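Local coordinates for conserved hypothetical protein (PDB 4QDY) that is of unknown function but carries two YbbR-like domains in Streptococcus pneumoniae, at residues L77-L82 with L86-T91. Numbering follows the deposited sequence.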
ATOM      1  N   LEU A  77      11.502  -8.943  -5.409  1.00 52.89           N
ATOM      2  CA  LEU A  77      10.434  -9.820  -4.935  1.00 52.43           C
ATOM      3  C   LEU A  77      10.787 -11.284  -5.207  1.00 57.87           C
ATOM      4  O   LEU A  77      11.398 -11.585  -6.237  1.00 57.85           O
ATOM      5  CB  LEU A  77       9.084  -9.466  -5.590  1.00 51.41           C
ATOM      6  CG  LEU A  77       8.526  -8.048  -5.403  1.00 55.08           C
ATOM      7  CD1 LEU A  77       7.190  -7.908  -6.097  1.00 54.48           C
ATOM      8  CD2 LEU A  77       8.353  -7.693  -3.935  1.00 57.18           C
ATOM      9  N   SER A  78      10.404 -12.192  -4.293  1.00 55.20           N
ATOM     10  CA  SER A  78      10.671 -13.625  -4.443  1.00 55.82           C
ATOM     11  C   SER A  78       9.382 -14.428  -4.546  1.00 59.54           C
ATOM     12  O   SER A  78       8.421 -14.140  -3.833  1.00 58.71           O
ATOM     13  CB  SER A  78      11.496 -14.146  -3.269  1.00 60.45           C
ATOM     14  OG  SER A  78      12.758 -13.504  -3.201  1.00 70.24           O
ATOM     15  N   ILE A  79       9.367 -15.441  -5.427  1.00 56.62           N
ATOM     16  CA  ILE A  79       8.220 -16.337  -5.586  1.00 56.75           C
ATOM     17  C   ILE A  79       8.556 -17.608  -4.802  1.00 62.94           C
ATOM     18  O   ILE A  79       9.495 -18.326  -5.161  1.00 63.26           O
ATOM     19  CB  ILE A  79       7.805 -16.623  -7.070  1.00 59.24           C
ATOM     20  CG1 ILE A  79       7.451 -15.343  -7.873  1.00 58.54           C
ATOM     21  CG2 ILE A  79       6.645 -17.619  -7.142  1.00 60.26           C
ATOM     22  CD1 ILE A  79       8.618 -14.552  -8.460  1.00 65.81           C
ATOM     23  N   GLU A  80       7.818 -17.858  -3.715  1.00 60.75           N
ATOM     24  CA  GLU A  80       8.029 -19.025  -2.858  1.00 62.18           C
ATOM     25  C   GLU A  80       6.874 -20.017  -2.990  1.00 66.74           C
ATOM     26  O   GLU A  80       5.747 -19.611  -3.271  1.00 65.77           O
ATOM     27  CB  GLU A  80       8.194 -18.608  -1.386  1.00 64.21           C
ATOM     28  CG  GLU A  80       9.412 -17.737  -1.113  1.00 76.65           C
ATOM     29  CD  GLU A  80       9.652 -17.332   0.331  1.00103.38           C
ATOM     30  OE1 GLU A  80       9.012 -17.910   1.241  1.00 99.51           O
ATOM     31  OE2 GLU A  80      10.520 -16.459   0.554  1.00 99.58           O
ATOM     32  N   ASP A  81       7.174 -21.320  -2.788  1.00 64.48           N
ATOM     33  CA  ASP A  81       6.260 -22.472  -2.812  1.00 64.91           C
ATOM     34  C   ASP A  81       5.525 -22.612  -4.176  1.00 67.25           C
ATOM     35  O   ASP A  81       4.392 -23.108  -4.212  1.00 67.02           O
ATOM     36  CB  ASP A  81       5.224 -22.380  -1.671  1.00 67.36           C
ATOM     37  CG  ASP A  81       5.808 -22.364  -0.268  1.00 80.83           C
ATOM     38  OD1 ASP A  81       6.820 -23.067  -0.033  1.00 82.36           O
ATOM     39  OD2 ASP A  81       5.203 -21.721   0.616  1.00 87.76           O
ATOM     40  N   LEU A  82       6.185 -22.230  -5.289  1.00 62.58           N
ATOM     41  CA  LEU A  82       5.611 -22.387  -6.629  1.00 61.78           C
ATOM     42  C   LEU A  82       5.689 -23.864  -7.048  1.00 66.38           C
ATOM     43  O   LEU A  82       6.781 -24.442  -6.987  1.00 66.85           O
ATOM     44  CB  LEU A  82       6.315 -21.485  -7.669  1.00 60.92           C
ATOM     45  CG  LEU A  82       5.803 -21.577  -9.127  1.00 65.05           C
ATOM     46  CD1 LEU A  82       4.496 -20.810  -9.317  1.00 64.33           C
ATOM     47  CD2 LEU A  82       6.827 -21.032 -10.088  1.00 66.93           C
ATOM     48  N   LEU A  86       6.137 -25.107 -13.453  1.00 55.70           N
ATOM     49  CA  LEU A  86       5.661 -23.745 -13.681  1.00 54.06           C
ATOM     50  C   LEU A  86       6.784 -22.713 -13.539  1.00 56.97           C
ATOM     51  O   LEU A  86       7.726 -22.904 -12.765  1.00 56.59           O
ATOM     52  CB  LEU A  86       4.517 -23.372 -12.719  1.00 53.74           C
ATOM     53  CG  LEU A  86       3.185 -24.126 -12.832  1.00 58.85           C
ATOM     54  CD1 LEU A  86       2.191 -23.585 -11.833  1.00 58.70           C
ATOM     55  CD2 LEU A  86       2.573 -23.997 -14.224  1.00 61.33           C
ATOM     56  N   THR A  87       6.648 -21.610 -14.295  1.00 52.79           N
ATOM     57  CA  THR A  87       7.527 -20.440 -14.323  1.00 51.96           C
ATOM     58  C   THR A  87       6.698 -19.238 -13.863  1.00 55.00           C
ATOM     59  O   THR A  87       5.594 -19.038 -14.373  1.00 54.69           O
ATOM     60  CB  THR A  87       8.129 -20.273 -15.736  1.00 60.31           C
ATOM     61  OG1 THR A  87       8.899 -21.432 -16.047  1.00 61.51           O
ATOM     62  CG2 THR A  87       9.005 -19.029 -15.871  1.00 58.74           C
ATOM     63  N   ALA A  88       7.210 -18.455 -12.892  1.00 50.68           N
ATOM     64  CA  ALA A  88       6.500 -17.287 -12.366  1.00 49.46           C
ATOM     65  C   ALA A  88       7.375 -16.046 -12.379  1.00 52.80           C
ATOM     66  O   ALA A  88       8.519 -16.085 -11.914  1.00 52.44           O
ATOM     67  CB  ALA A  88       6.021 -17.553 -10.950  1.00 50.26           C
ATOM     68  N   VAL A  89       6.837 -14.941 -12.922  1.00 48.87           N
ATOM     69  CA  VAL A  89       7.527 -13.652 -12.972  1.00 48.19           C
ATOM     70  C   VAL A  89       6.553 -12.596 -12.452  1.00 51.81           C
ATOM     71  O   VAL A  89       5.482 -12.405 -13.035  1.00 51.62           O
ATOM     72  CB  VAL A  89       8.107 -13.281 -14.372  1.00 52.00           C
ATOM     73  CG1 VAL A  89       8.876 -11.964 -14.309  1.00 51.69           C
ATOM     74  CG2 VAL A  89       9.012 -14.381 -14.923  1.00 52.31           C
ATOM     75  N   ALA A  90       6.920 -11.935 -11.338  1.00 47.90           N
ATOM     76  CA  ALA A  90       6.119 -10.884 -10.711  1.00 47.05           C
ATOM     77  C   ALA A  90       6.183  -9.597 -11.530  1.00 50.66           C
ATOM     78  O   ALA A  90       7.223  -9.288 -12.114  1.00 50.23           O
ATOM     79  CB  ALA A  90       6.604 -10.631  -9.295  1.00 47.78           C
ATOM     80  N   THR A  91       5.063  -8.854 -11.568  1.00 47.11           N
ATOM     81  CA  THR A  91       4.909  -7.591 -12.289  1.00 46.71           C
ATOM     82  C   THR A  91       4.480  -6.504 -11.272  1.00 49.66           C
ATOM     83  O   THR A  91       3.305  -6.471 -10.888  1.00 49.13           O
ATOM     84  CB  THR A  91       3.909  -7.770 -13.453  1.00 58.37           C
ATOM     85  OG1 THR A  91       4.347  -8.839 -14.293  1.00 61.62           O
ATOM     86  CG2 THR A  91       3.727  -6.503 -14.285  1.00 57.09           C
TER
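Residues 77-82 and 86-91 run antiparallel, about 160° apart, with Leu77 facing Ala90, Ile79 facing Ala88 and Leu82 facing Leu86. The CA atoms of Ile79 and Ala88 are 7.1 Å apart, and no hydrogen bond joins the two backbones here. The contact is made by side chains. The methyl of Ala88 is the meeting point: CD2 of Leu82 lies 3.7 Å from Ala88 CB, and CG2 of Ile79 3.9 Å from the same atom. Ile79 also lays CG1 near that methyl, while its CD1 reaches along the strand to Ala88 O at 3.8 Å and Ala90 N at 4.2 Å. In Leu82, CG is anti to the backbone N (chi1 179°), which carries both methyls across to the other strand. Its CD2 also touches Leu86 O. At the other end Leu77 CD1 meets Ala90 CB at 4.2 Å. Strand 35-42 takes part: Val38 and Leu40 touch Ala88, and Leu40 also touches Leu82. Backbone hydrogen bonds join Thr87 with Thr41, Val89 with Val39, Ser78 with Thr62 and Glu80 with Lys60. This is apolar packing at the spread turn end of a beta hairpin, paired by backbone at Leu77 and Gln93, in the first YbbR-like domain.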